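Local coordinates for actin-related protein 8 (Homo sapiens, PDB 4FO0) that binds ATP with an actin fold, hydrolyses it slowly, does not polymerise, and probably serves as a core subunit of the INO80 chromatin-remodelling complex, at residues I20-T25 with C201-P206; P154-Q159 with G254-S259; D282-F287 with H314-F319; D331-I336 with L345-L350. One frame throughout, in Å; residues are numbered along the deposited sequence.

Contact 1 is the first to close: strand 17-21 meets strand 200-205 in the central parallel part of the large mixed sheet, gathering some 175 residues into a loop. Contact 2 starts inside that loop, at the hairpin 155-160, and ends beyond it at residues 254-259, so contacts 1 and 2 cross; they touch through Ser24, and together hold the ATP phosphates between the two halves of the actin fold. Contacts 3 and 4 follow in series. Contact 3 brings helix 280-293 against helix 306-319 beside the ribose, and contact 4 closes the short hairpin of strands 330-336 and 343-350, whose inner face packs on helix 306-319.

Contact 1 of 4, residues I20-T25 with C201-P206. With ATP (adenosine-5'-triphosphate), chain C.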
# COMPACT_ATOMS: atom_id res chain seq x y z
N ILE A 20 -0.82 11.27 10.94
CA ILE A 20 -1.30 11.12 9.57
C ILE A 20 -0.38 10.28 8.68
O ILE A 20 0.77 10.64 8.42
CB ILE A 20 -1.51 12.48 8.91
CG1 ILE A 20 -2.35 13.36 9.82
CG2 ILE A 20 -2.16 12.31 7.53
CD1 ILE A 20 -2.51 14.79 9.33
N HIS A 21 -0.91 9.16 8.22
CA HIS A 21 -0.16 8.28 7.34
C HIS A 21 -0.91 8.10 6.03
O HIS A 21 -1.79 7.25 5.91
CB HIS A 21 0.04 6.92 7.98
CG HIS A 21 1.00 6.06 7.23
ND1 HIS A 21 1.14 4.71 7.49
CD2 HIS A 21 1.86 6.34 6.22
CE1 HIS A 21 2.06 4.21 6.68
NE2 HIS A 21 2.50 5.18 5.90
N PRO A 22 -0.54 8.90 5.03
CA PRO A 22 -1.14 8.84 3.69
C PRO A 22 -0.67 7.59 2.95
O PRO A 22 0.40 7.07 3.24
CB PRO A 22 -0.56 10.08 3.00
CG PRO A 22 0.18 10.85 4.08
CD PRO A 22 0.57 9.86 5.11
N GLY A 23 -1.49 7.11 2.02
CA GLY A 23 -1.13 5.98 1.17
C GLY A 23 -1.76 6.18 -0.21
O GLY A 23 -2.67 7.00 -0.38
N SER A 24 -1.28 5.43 -1.19
CA SER A 24 -1.87 5.49 -2.53
C SER A 24 -3.37 5.16 -2.47
O SER A 24 -4.18 5.77 -3.16
CB SER A 24 -1.17 4.50 -3.46
OG SER A 24 0.21 4.77 -3.52
N THR A 25 -3.73 4.19 -1.63
CA THR A 25 -5.10 3.73 -1.60
C THR A 25 -5.78 3.99 -0.26
O THR A 25 -6.99 4.26 -0.21
CB THR A 25 -5.19 2.25 -2.05
OG1 THR A 25 -5.03 2.21 -3.47
CG2 THR A 25 -6.54 1.63 -1.73
N CYS A 201 0.50 17.94 14.69
CA CYS A 201 0.43 16.89 13.69
C CYS A 201 1.73 16.11 13.51
O CYS A 201 2.82 16.68 13.40
CB CYS A 201 0.03 17.50 12.35
SG CYS A 201 0.09 16.34 10.99
N ILE A 202 1.63 14.79 13.47
CA ILE A 202 2.74 13.99 13.01
C ILE A 202 2.44 13.47 11.61
O ILE A 202 1.50 12.70 11.41
CB ILE A 202 2.96 12.80 13.92
CG1 ILE A 202 3.17 13.30 15.37
CG2 ILE A 202 4.11 11.96 13.38
CD1 ILE A 202 4.53 12.98 15.95
N LEU A 203 3.23 13.91 10.64
CA LEU A 203 3.09 13.50 9.26
C LEU A 203 4.13 12.46 8.84
O LEU A 203 5.33 12.74 8.83
CB LEU A 203 3.18 14.71 8.32
CG LEU A 203 3.08 14.41 6.81
CD1 LEU A 203 1.77 13.72 6.46
CD2 LEU A 203 3.22 15.67 5.98
N LEU A 204 3.67 11.27 8.49
CA LEU A 204 4.57 10.25 7.97
C LEU A 204 4.77 10.46 6.48
O LEU A 204 3.81 10.72 5.75
CB LEU A 204 3.97 8.87 8.17
CG LEU A 204 4.30 8.16 9.47
CD1 LEU A 204 3.88 8.99 10.67
CD2 LEU A 204 3.60 6.81 9.43
N ILE A 205 6.01 10.34 6.03
CA ILE A 205 6.32 10.52 4.63
C ILE A 205 7.12 9.33 4.11
O ILE A 205 7.71 8.59 4.89
CB ILE A 205 7.11 11.81 4.39
CG1 ILE A 205 8.52 11.71 4.99
CG2 ILE A 205 6.39 12.98 4.97
CD1 ILE A 205 9.38 12.88 4.65
N PRO A 206 7.14 9.16 2.79
CA PRO A 206 7.87 8.04 2.20
C PRO A 206 9.34 8.08 2.58
O PRO A 206 9.90 9.14 2.86
CB PRO A 206 7.74 8.27 0.69
CG PRO A 206 6.56 9.23 0.54
CD PRO A 206 6.58 10.07 1.78
PG ATP C . 1.14 2.42 -0.92
O1G ATP C . 1.89 2.08 0.34
O2G ATP C . 0.96 3.89 -1.19
O3G ATP C . 1.54 1.63 -2.15
PB ATP C . -1.17 1.88 0.77
O1B ATP C . -2.55 2.35 0.40
O2B ATP C . -0.39 2.43 1.95
O3B ATP C . -0.35 1.91 -0.62
PA ATP C . -1.63 -0.56 2.18
O1A ATP C . -2.99 -0.08 2.61
O2A ATP C . -0.48 -0.67 3.15
O3A ATP C . -1.22 0.28 0.88
O5' ATP C . -1.84 -1.99 1.50
C5' ATP C . -2.86 -2.11 0.53
C4' ATP C . -2.70 -3.43 -0.17
O4' ATP C . -2.78 -4.45 0.82
C3' ATP C . -3.81 -3.72 -1.17
O3' ATP C . -3.24 -4.14 -2.41
C2' ATP C . -4.59 -4.84 -0.55
O2' ATP C . -5.16 -5.72 -1.50
C1' ATP C . -3.51 -5.53 0.25
N9 ATP C . -4.09 -6.44 1.24
C8 ATP C . -4.84 -6.09 2.30
N7 ATP C . -5.22 -7.19 3.00
C5 ATP C . -4.70 -8.26 2.38
C6 ATP C . -4.72 -9.71 2.60
N6 ATP C . -5.40 -10.23 3.66
N1 ATP C . -4.05 -10.49 1.71
C2 ATP C . -3.38 -9.97 0.66
N3 ATP C . -3.33 -8.65 0.40
C4 ATP C . -3.96 -7.76 1.22
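Ile20 is clamped between Ile202 and Leu204 as in a regular parallel sheet: its N donates to Ile202 O at 2.8 Å, and its O accepts from Leu204 N at 3.0 Å. Its side chain is pure apolar filling, with CD1 reaching 3.5 Å from Cys201 SG and CB facing Leu203 CD1, against Trp181 of helix 170-187. His21 turns to the other side of the strand. With CG anti to the backbone N (chi1 -170°), its ring lies beneath Leu204 CD2, which sits 3.6 Å from the ring centroid over one face, a CH-pi contact. The polar rim is used as well, for NE2 is hydrogen-bonded to Glu235. Pro22 follows the strand; without an N-H to offer, it lays CD 3.4 Å from Leu204 O and CG near Leu203 CD1. Next comes the first phosphate-binding loop of the actin-type fold. Gly23 suits its place because a CB would collide with ATP O2B, Ser24 grips ATP O2G with both N (2.7 Å) and OG (2.6 Å), and Thr25 N donates to ATP O1B at 3.0 Å. The strand-bonded, largely apolar base leads into a loop whose N-H groups and hydroxyl probably offset the negative charge of the phosphates.

Contact 2 of 4, residues P154-Q159 with G254-S259. With ATP (adenosine-5'-triphosphate), chain C.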
# COMPACT_ATOMS: atom_id res chain seq x y z
N PRO A 154 -5.37 11.26 -5.19
CA PRO A 154 -4.29 12.25 -5.05
C PRO A 154 -2.92 11.60 -4.97
O PRO A 154 -1.91 12.26 -5.17
CB PRO A 154 -4.62 12.94 -3.74
CG PRO A 154 -6.08 12.74 -3.56
CD PRO A 154 -6.37 11.38 -4.12
N ILE A 155 -2.87 10.31 -4.66
CA ILE A 155 -1.60 9.63 -4.58
C ILE A 155 -1.60 8.35 -5.40
O ILE A 155 -2.55 7.56 -5.35
CB ILE A 155 -1.23 9.35 -3.11
CG1 ILE A 155 -1.21 10.68 -2.35
CG2 ILE A 155 0.12 8.62 -3.02
CD1 ILE A 155 -0.83 10.52 -0.91
N ARG A 156 -0.55 8.17 -6.18
CA ARG A 156 -0.38 6.98 -7.03
C ARG A 156 1.05 6.52 -6.87
O ARG A 156 1.98 7.33 -6.90
CB ARG A 156 -0.64 7.30 -8.51
CG ARG A 156 -2.05 7.81 -8.86
CD ARG A 156 -3.11 6.71 -8.85
NE ARG A 156 -3.45 6.32 -7.48
CZ ARG A 156 -4.32 5.37 -7.15
NH1 ARG A 156 -4.95 4.68 -8.09
NH2 ARG A 156 -4.55 5.10 -5.87
N ARG A 157 1.23 5.21 -6.70
CA ARG A 157 2.58 4.66 -6.58
C ARG A 157 3.39 5.44 -5.55
O ARG A 157 4.60 5.65 -5.73
CB ARG A 157 3.28 4.65 -7.94
CG ARG A 157 3.00 3.38 -8.74
CD ARG A 157 3.59 3.45 -10.14
NE ARG A 157 2.64 3.96 -11.13
CZ ARG A 157 1.45 3.41 -11.36
NH1 ARG A 157 1.04 2.32 -10.68
NH2 ARG A 157 0.65 3.95 -12.28
N GLY A 158 2.71 5.88 -4.49
CA GLY A 158 3.36 6.51 -3.35
C GLY A 158 3.88 7.91 -3.58
O GLY A 158 4.62 8.45 -2.75
N GLN A 159 3.53 8.50 -4.72
CA GLN A 159 3.89 9.89 -4.93
C GLN A 159 2.68 10.71 -5.34
O GLN A 159 1.62 10.16 -5.64
CB GLN A 159 5.09 10.03 -5.88
CG GLN A 159 6.39 9.40 -5.32
CD GLN A 159 6.88 10.02 -3.99
OE1 GLN A 159 6.31 10.99 -3.49
NE2 GLN A 159 7.94 9.45 -3.43
N GLY A 254 2.96 -1.91 -0.16
CA GLY A 254 1.66 -1.26 -0.15
C GLY A 254 0.83 -1.73 -1.32
O GLY A 254 1.07 -2.79 -1.91
N ASP A 255 -0.16 -0.93 -1.66
CA ASP A 255 -1.01 -1.30 -2.77
C ASP A 255 -0.30 -1.02 -4.09
O ASP A 255 -0.53 -1.71 -5.07
CB ASP A 255 -2.35 -0.58 -2.71
CG ASP A 255 -3.29 -1.04 -3.80
OD1 ASP A 255 -3.52 -2.26 -3.94
OD2 ASP A 255 -3.79 -0.18 -4.54
N GLN A 256 0.58 -0.03 -4.10
CA GLN A 256 1.19 0.38 -5.36
C GLN A 256 2.70 0.56 -5.34
O GLN A 256 3.33 0.54 -6.39
CB GLN A 256 0.53 1.65 -5.86
CG GLN A 256 -0.82 1.33 -6.44
CD GLN A 256 -1.67 2.52 -6.54
OE1 GLN A 256 -1.21 3.63 -6.85
NE2 GLN A 256 -2.95 2.34 -6.24
N LYS A 257 3.28 0.75 -4.16
CA LYS A 257 4.72 0.93 -4.07
C LYS A 257 5.27 -0.01 -3.05
O LYS A 257 4.57 -0.37 -2.11
CB LYS A 257 5.09 2.38 -3.72
CG LYS A 257 4.77 2.79 -2.31
CD LYS A 257 5.94 2.51 -1.37
CE LYS A 257 5.51 2.57 0.09
NZ LYS A 257 4.54 1.49 0.42
N THR A 258 6.51 -0.43 -3.26
CA THR A 258 7.22 -1.25 -2.28
C THR A 258 8.52 -0.58 -1.87
O THR A 258 9.35 -0.30 -2.73
CB THR A 258 7.57 -2.60 -2.87
OG1 THR A 258 6.37 -3.30 -3.16
CG2 THR A 258 8.43 -3.39 -1.89
N SER A 259 8.70 -0.33 -0.57
CA SER A 259 9.92 0.28 -0.06
C SER A 259 10.78 -0.77 0.59
O SER A 259 10.28 -1.64 1.30
CB SER A 259 9.61 1.34 0.98
OG SER A 259 8.96 2.47 0.43
PG ATP C . 1.14 2.42 -0.92
O1G ATP C . 1.89 2.08 0.34
O2G ATP C . 0.96 3.89 -1.19
O3G ATP C . 1.54 1.63 -2.15
PB ATP C . -1.17 1.88 0.77
O1B ATP C . -2.55 2.35 0.40
O2B ATP C . -0.39 2.43 1.95
O3B ATP C . -0.35 1.91 -0.62
PA ATP C . -1.63 -0.56 2.18
O1A ATP C . -2.99 -0.08 2.61
O2A ATP C . -0.48 -0.67 3.15
O3A ATP C . -1.22 0.28 0.88
O5' ATP C . -1.84 -1.99 1.50
C5' ATP C . -2.86 -2.11 0.53
C4' ATP C . -2.70 -3.43 -0.17
O4' ATP C . -2.78 -4.45 0.82
C3' ATP C . -3.81 -3.72 -1.17
O3' ATP C . -3.24 -4.14 -2.41
C2' ATP C . -4.59 -4.84 -0.55
O2' ATP C . -5.16 -5.72 -1.50
C1' ATP C . -3.51 -5.53 0.25
N9 ATP C . -4.09 -6.44 1.24
C8 ATP C . -4.84 -6.09 2.30
N7 ATP C . -5.22 -7.19 3.00
C5 ATP C . -4.70 -8.26 2.38
C6 ATP C . -4.72 -9.71 2.60
N6 ATP C . -5.40 -10.23 3.66
N1 ATP C . -4.05 -10.49 1.71
C2 ATP C . -3.38 -9.97 0.66
N3 ATP C . -3.33 -8.65 0.40
C4 ATP C . -3.96 -7.76 1.22
O HOH W 1 1.77 -0.14 -8.52
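Gln256 sets its amide NE2 over one face of the Arg156 guanidinium, 3.0 Å above the plane and toward its rim, with the two flat groups perpendicular. Both are donors, so this is packing and not a bond. Trp153 makes a cation-pi contact with Arg156. At the guanidinium edge, Arg156 NE gives its hydrogen to Ile155 O at 2.6 Å, almost in plane, and NH2 adds a weaker bond to the same oxygen; bends at chi2 and chi3 (-75° and 75°) curl the chain back to its own neighbour. NH2 also reaches Ser24 O. The Arg157 guanidinium is met at its edge by a water, which donates to Gln256 O and accepts only a weak bond from Arg157 NH1.

The amide of Gln256 works at both ends: OE1 accepts Arg157 N at 2.9 Å, a straight bond, while NE2 donates to Asp255 OD2 at 3.2 Å. Residues 156-159 form a type I' turn, the tip of a hairpin that probably corresponds to the sensor loop of actin, and 254-257 form the second phosphate-binding loop. Gly158 suits the turn by its positive phi, and a CB there would also strike Lys257 CG; its N is bound by Ser24 OG.

Gln256 N and Lys257 N converge on ATP O3G at 2.7 and 2.8 Å, and Asp255 N donates to the bridging ATP O3B. The Lys257 chain, bent at chi2 and chi4, runs alongside the gamma-phosphate with CG near ATP O3G and places NZ 2.7 Å from ATP O1G, an ammonium matched to phosphate charge, while CB lies against Arg157 O.

Contact 3 of 4, residues D282-F287 with H314-F319; sequences DVSRCF and HLKETF. With ATP (adenosine-5'-triphosphate), chain C.
Lys316 meets Ser284 and Val283 where helices 282-287 and 314-319 cross almost at right angles (86°), their axes 9.3 Å apart. The polar interactions gather round Lys316 NZ. It donates to ATP O2' at 2.8 Å and more weakly to ATP O3', with a further weak bond to Ser284 OG; Gly280 O is another acceptor. Ser284, small enough to sit at the crossing, has its firmer partner in Gln313. Glu317, next along the helix, takes a hydrogen bond from ATP O2' on OE2 at 2.8 Å and lays CG 3.5 Å from ATP C5, against the adenine. The ribose hydroxyl is therefore held by an acidic and a basic side chain together.

Apolar packing supports these ends. The Lys316 chain leaves with CG anti to the backbone N (chi1 167°) and passes across Val283, CD lying 3.6 Å from Val283 CG1, before a bend at chi3 (68°) lifts the amine to the sugar. Were Lys316 cut back to an alanine, ATP O2' would probably lose its basic donor and a gap would open beside Val283. Farther from the nucleotide, the Phe287 ring packs against the backbone of the segment that carries Lys316 and Glu317: CD2 lies 3.8 Å from Lys316 CA and CZ 3.9 Å from Phe319 CB, with Leu350 of the neighbouring hairpin touching the ring at CZ. The contact thus has apolar packing on the side away from the nucleotide, while at the sugar ATP O2' donates to Glu317 OE2 and accepts from Lys316 NZ, so that both roles of the hydroxyl are used.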
# COMPACT_ATOMS: atom_id res chain seq x y z
N ASP A 282 -0.92 -4.55 -8.45
CA ASP A 282 -0.32 -5.33 -9.53
C ASP A 282 -0.58 -6.82 -9.40
O ASP A 282 -0.90 -7.50 -10.37
CB ASP A 282 1.17 -5.06 -9.62
CG ASP A 282 1.47 -3.59 -9.75
OD1 ASP A 282 1.32 -3.06 -10.88
OD2 ASP A 282 1.84 -2.96 -8.73
N VAL A 283 -0.45 -7.34 -8.18
CA VAL A 283 -0.86 -8.71 -7.91
C VAL A 283 -2.34 -8.95 -8.21
O VAL A 283 -2.72 -9.98 -8.75
CB VAL A 283 -0.63 -9.06 -6.46
CG1 VAL A 283 -1.10 -10.50 -6.19
CG2 VAL A 283 0.82 -8.88 -6.13
N SER A 284 -3.18 -8.00 -7.83
CA SER A 284 -4.60 -8.13 -8.06
C SER A 284 -4.89 -8.24 -9.56
O SER A 284 -5.73 -9.01 -9.97
CB SER A 284 -5.37 -6.95 -7.46
OG SER A 284 -5.43 -7.06 -6.05
N ARG A 285 -4.19 -7.46 -10.37
CA ARG A 285 -4.46 -7.42 -11.79
C ARG A 285 -3.96 -8.73 -12.39
O ARG A 285 -4.64 -9.37 -13.20
CB ARG A 285 -3.76 -6.22 -12.43
CG ARG A 285 -3.93 -6.10 -13.94
CD ARG A 285 -2.71 -5.40 -14.56
NE ARG A 285 -2.27 -4.31 -13.71
CZ ARG A 285 -1.05 -4.16 -13.19
NH1 ARG A 285 -0.08 -5.04 -13.44
NH2 ARG A 285 -0.81 -3.12 -12.41
N CYS A 286 -2.78 -9.14 -11.95
CA CYS A 286 -2.18 -10.39 -12.40
C CYS A 286 -3.09 -11.58 -12.11
O CYS A 286 -3.39 -12.39 -13.01
CB CYS A 286 -0.82 -10.55 -11.72
SG CYS A 286 0.08 -12.05 -12.14
N PHE A 287 -3.54 -11.69 -10.86
CA PHE A 287 -4.49 -12.71 -10.46
C PHE A 287 -5.74 -12.71 -11.34
O PHE A 287 -6.25 -13.76 -11.72
CB PHE A 287 -4.88 -12.53 -9.00
CG PHE A 287 -5.64 -13.70 -8.44
CD1 PHE A 287 -5.17 -15.00 -8.62
CD2 PHE A 287 -6.80 -13.51 -7.72
CE1 PHE A 287 -5.86 -16.09 -8.11
CE2 PHE A 287 -7.50 -14.59 -7.19
CZ PHE A 287 -7.03 -15.88 -7.39
N HIS A 314 -10.51 -8.06 -3.52
CA HIS A 314 -11.08 -8.92 -2.50
C HIS A 314 -10.78 -10.38 -2.79
O HIS A 314 -10.39 -11.13 -1.89
CB HIS A 314 -12.58 -8.70 -2.36
CG HIS A 314 -13.25 -9.71 -1.49
ND1 HIS A 314 -13.03 -9.78 -0.13
CD2 HIS A 314 -14.11 -10.72 -1.78
CE1 HIS A 314 -13.73 -10.78 0.38
NE2 HIS A 314 -14.39 -11.37 -0.60
N LEU A 315 -10.95 -10.77 -4.05
CA LEU A 315 -10.67 -12.13 -4.48
C LEU A 315 -9.22 -12.51 -4.22
O LEU A 315 -8.94 -13.58 -3.66
CB LEU A 315 -11.01 -12.30 -5.97
CG LEU A 315 -12.52 -12.24 -6.24
CD1 LEU A 315 -12.85 -12.59 -7.67
CD2 LEU A 315 -13.27 -13.16 -5.28
N LYS A 316 -8.29 -11.65 -4.61
CA LYS A 316 -6.90 -11.87 -4.27
C LYS A 316 -6.71 -12.12 -2.77
O LYS A 316 -5.99 -13.03 -2.37
CB LYS A 316 -6.03 -10.67 -4.67
CG LYS A 316 -4.64 -10.74 -4.07
CD LYS A 316 -3.88 -9.45 -4.20
CE LYS A 316 -4.49 -8.35 -3.36
NZ LYS A 316 -3.67 -7.11 -3.45
N GLU A 317 -7.35 -11.31 -1.93
CA GLU A 317 -7.10 -11.41 -0.50
C GLU A 317 -7.68 -12.66 0.10
O GLU A 317 -7.24 -13.12 1.15
CB GLU A 317 -7.64 -10.21 0.23
CG GLU A 317 -6.98 -8.93 -0.17
CD GLU A 317 -7.85 -7.74 0.11
OE1 GLU A 317 -9.03 -7.95 0.51
OE2 GLU A 317 -7.37 -6.60 -0.07
N THR A 318 -8.66 -13.21 -0.60
CA THR A 318 -9.35 -14.42 -0.15
C THR A 318 -8.66 -15.69 -0.63
O THR A 318 -8.51 -16.65 0.13
CB THR A 318 -10.80 -14.41 -0.62
OG1 THR A 318 -11.47 -13.32 0.02
CG2 THR A 318 -11.49 -15.68 -0.25
N PHE A 319 -8.21 -15.69 -1.87
CA PHE A 319 -7.70 -16.90 -2.50
C PHE A 319 -6.18 -17.05 -2.59
O PHE A 319 -5.66 -18.15 -2.40
CB PHE A 319 -8.29 -17.00 -3.89
CG PHE A 319 -9.76 -17.17 -3.88
CD1 PHE A 319 -10.38 -17.73 -2.79
CD2 PHE A 319 -10.52 -16.77 -4.96
CE1 PHE A 319 -11.74 -17.89 -2.76
CE2 PHE A 319 -11.88 -16.93 -4.95
CZ PHE A 319 -12.49 -17.49 -3.84
PG ATP C . 1.14 2.42 -0.92
O1G ATP C . 1.89 2.08 0.34
O2G ATP C . 0.96 3.89 -1.19
O3G ATP C . 1.54 1.63 -2.15
PB ATP C . -1.17 1.88 0.77
O1B ATP C . -2.55 2.35 0.40
O2B ATP C . -0.39 2.43 1.95
O3B ATP C . -0.35 1.91 -0.62
PA ATP C . -1.63 -0.56 2.18
O1A ATP C . -2.99 -0.08 2.61
O2A ATP C . -0.48 -0.67 3.15
O3A ATP C . -1.22 0.28 0.88
O5' ATP C . -1.84 -1.99 1.50
C5' ATP C . -2.86 -2.11 0.53
C4' ATP C . -2.70 -3.43 -0.17
O4' ATP C . -2.78 -4.45 0.82
C3' ATP C . -3.81 -3.72 -1.17
O3' ATP C . -3.24 -4.14 -2.41
C2' ATP C . -4.59 -4.84 -0.55
O2' ATP C . -5.16 -5.72 -1.50
C1' ATP C . -3.51 -5.53 0.25
N9 ATP C . -4.09 -6.44 1.24
C8 ATP C . -4.84 -6.09 2.30
N7 ATP C . -5.22 -7.19 3.00
C5 ATP C . -4.70 -8.26 2.38
C6 ATP C . -4.72 -9.71 2.60
N6 ATP C . -5.40 -10.23 3.66
N1 ATP C . -4.05 -10.49 1.71
C2 ATP C . -3.38 -9.97 0.66
N3 ATP C . -3.33 -8.65 0.40
C4 ATP C . -3.96 -7.76 1.22

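Contact 4 of 4, residues D331-I336 with L345-L350; sequences DHEFQI and LYQFRL
Phe334, Tyr346 and Phe348 build the tight side of this antiparallel hairpin. Tyr346 CB sits over one face of the Phe334 ring, 3.8 Å from its centroid, a CH-pi contact, while the two rings run nearly parallel (9°) but barely overlap. Phe334 then turns an edge to the face of Phe348 in an offset edge-to-face pair, centroids 5.6 Å apart. The Phe334 CG occupies the position between backbone N and carbonyl carbon (chi1 67°), which carries the ring across to the partner strand. Ile336 CD1 extends the layer to Tyr346 CE2 at 3.6 Å, and His332 lays CD2 against Leu350 CB, its NE2 being bonded to Lys354. Leu315 and Phe319 of helix 306-319 cover part of this face. The large aromatic and aliphatic groups suit this buried face; within the sheet, His332 and Phe348 exchange backbone bonds, each 2.7 Å between N and O. Strand 343-350 is the middle strand of a three-stranded antiparallel sheet, with 115-118 on its other side.

The opposite face is more open and mostly polar, though Leu345 CD1 packs on Gln335 CG and its side chain also touches Leu117. Arg349 NE meets Asp331 OD1 on its syn side at 2.7 Å, a salt bridge, and NH2 adds a weak bond to OD2. The guanidinium also makes a cation-pi contact with Tyr108. With a leucine for Arg349, the Asp331 carboxylate is likely to be left without its charged mate. Gln347 NE2 donates to Glu333 OE2 at 3.1 Å. Aromatic burial thus seats the hairpin on the helix, while one salt bridge and one amide-carboxylate bond add to the backbone bonds.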
# COMPACT_ATOMS: atom_id res chain seq x y z
N ASP A 331 -12.25 -26.30 -5.20
CA ASP A 331 -13.55 -25.70 -5.45
C ASP A 331 -13.75 -24.53 -4.51
O ASP A 331 -13.61 -24.66 -3.29
CB ASP A 331 -14.65 -26.74 -5.33
CG ASP A 331 -14.73 -27.63 -6.56
OD1 ASP A 331 -14.62 -27.10 -7.68
OD2 ASP A 331 -14.89 -28.86 -6.40
N HIS A 332 -14.02 -23.37 -5.10
CA HIS A 332 -14.22 -22.13 -4.36
C HIS A 332 -15.55 -21.46 -4.72
O HIS A 332 -16.17 -21.76 -5.75
CB HIS A 332 -13.09 -21.14 -4.66
CG HIS A 332 -11.73 -21.64 -4.31
ND1 HIS A 332 -11.25 -21.64 -3.02
CD2 HIS A 332 -10.73 -22.14 -5.08
CE1 HIS A 332 -10.02 -22.13 -3.01
NE2 HIS A 332 -9.69 -22.44 -4.25
N GLU A 333 -15.99 -20.55 -3.87
CA GLU A 333 -17.13 -19.74 -4.26
C GLU A 333 -16.90 -18.32 -3.80
O GLU A 333 -16.18 -18.09 -2.83
CB GLU A 333 -18.42 -20.29 -3.67
CG GLU A 333 -18.50 -20.16 -2.16
CD GLU A 333 -19.69 -20.93 -1.59
OE1 GLU A 333 -19.98 -20.74 -0.38
OE2 GLU A 333 -20.31 -21.71 -2.35
N PHE A 334 -17.49 -17.38 -4.51
CA PHE A 334 -17.42 -15.99 -4.10
C PHE A 334 -18.72 -15.28 -4.41
O PHE A 334 -19.49 -15.72 -5.27
CB PHE A 334 -16.22 -15.29 -4.76
CG PHE A 334 -16.34 -15.14 -6.26
CD1 PHE A 334 -15.94 -16.16 -7.11
CD2 PHE A 334 -16.81 -13.96 -6.82
CE1 PHE A 334 -16.03 -16.02 -8.50
CE2 PHE A 334 -16.91 -13.81 -8.21
CZ PHE A 334 -16.51 -14.83 -9.05
N GLN A 335 -18.94 -14.17 -3.72
CA GLN A 335 -20.14 -13.35 -3.93
C GLN A 335 -19.87 -12.09 -4.76
O GLN A 335 -18.75 -11.58 -4.78
CB GLN A 335 -20.71 -12.91 -2.58
CG GLN A 335 -21.18 -14.05 -1.71
CD GLN A 335 -21.94 -13.55 -0.49
OE1 GLN A 335 -22.23 -12.36 -0.37
NE2 GLN A 335 -22.27 -14.47 0.41
N ILE A 336 -20.89 -11.60 -5.43
CA ILE A 336 -20.85 -10.23 -5.91
C ILE A 336 -22.11 -9.52 -5.42
O ILE A 336 -23.21 -10.00 -5.62
CB ILE A 336 -20.78 -10.13 -7.43
CG1 ILE A 336 -19.64 -11.00 -7.98
CG2 ILE A 336 -20.57 -8.67 -7.81
CD1 ILE A 336 -19.41 -10.82 -9.50
N LEU A 345 -23.92 -15.41 -6.12
CA LEU A 345 -22.96 -16.37 -5.60
C LEU A 345 -22.42 -17.24 -6.73
O LEU A 345 -23.19 -17.87 -7.45
CB LEU A 345 -23.59 -17.26 -4.55
CG LEU A 345 -22.64 -18.33 -4.05
CD1 LEU A 345 -21.61 -17.67 -3.14
CD2 LEU A 345 -23.40 -19.41 -3.32
N TYR A 346 -21.10 -17.26 -6.88
CA TYR A 346 -20.40 -17.98 -7.94
C TYR A 346 -19.60 -19.18 -7.41
O TYR A 346 -18.82 -19.05 -6.46
CB TYR A 346 -19.42 -17.06 -8.64
CG TYR A 346 -20.03 -16.09 -9.62
CD1 TYR A 346 -20.13 -16.42 -10.97
CD2 TYR A 346 -20.46 -14.83 -9.22
CE1 TYR A 346 -20.66 -15.54 -11.89
CE2 TYR A 346 -21.01 -13.93 -10.13
CZ TYR A 346 -21.11 -14.30 -11.46
OH TYR A 346 -21.64 -13.43 -12.39
N GLN A 347 -19.78 -20.33 -8.05
CA GLN A 347 -18.86 -21.46 -7.88
C GLN A 347 -17.72 -21.32 -8.87
O GLN A 347 -17.93 -20.99 -10.04
CB GLN A 347 -19.55 -22.79 -8.16
CG GLN A 347 -20.82 -23.04 -7.39
CD GLN A 347 -20.61 -22.92 -5.90
OE1 GLN A 347 -19.71 -23.55 -5.33
NE2 GLN A 347 -21.43 -22.11 -5.25
N PHE A 348 -16.50 -21.58 -8.43
CA PHE A 348 -15.50 -21.94 -9.43
C PHE A 348 -14.25 -22.59 -8.93
O PHE A 348 -13.97 -22.62 -7.73
CB PHE A 348 -15.21 -20.81 -10.41
CG PHE A 348 -14.12 -19.90 -9.98
CD1 PHE A 348 -13.23 -19.38 -10.93
CD2 PHE A 348 -13.99 -19.53 -8.66
CE1 PHE A 348 -12.23 -18.52 -10.55
CE2 PHE A 348 -12.98 -18.67 -8.26
CZ PHE A 348 -12.10 -18.17 -9.22
N ARG A 349 -13.52 -23.15 -9.88
CA ARG A 349 -12.39 -24.01 -9.55
C ARG A 349 -11.07 -23.31 -9.83
O ARG A 349 -10.87 -22.77 -10.92
CB ARG A 349 -12.51 -25.29 -10.36
CG ARG A 349 -11.94 -26.49 -9.68
CD ARG A 349 -12.35 -27.72 -10.45
NE ARG A 349 -13.48 -28.37 -9.80
CZ ARG A 349 -14.13 -29.39 -10.33
NH1 ARG A 349 -13.78 -29.85 -11.53
NH2 ARG A 349 -15.15 -29.95 -9.67
N LEU A 350 -10.18 -23.29 -8.84
CA LEU A 350 -8.88 -22.64 -9.00
C LEU A 350 -7.72 -23.55 -8.68
O LEU A 350 -7.78 -24.37 -7.75
CB LEU A 350 -8.78 -21.41 -8.11
CG LEU A 350 -9.20 -20.14 -8.84
CD1 LEU A 350 -8.91 -18.93 -7.99
CD2 LEU A 350 -8.51 -20.09 -10.19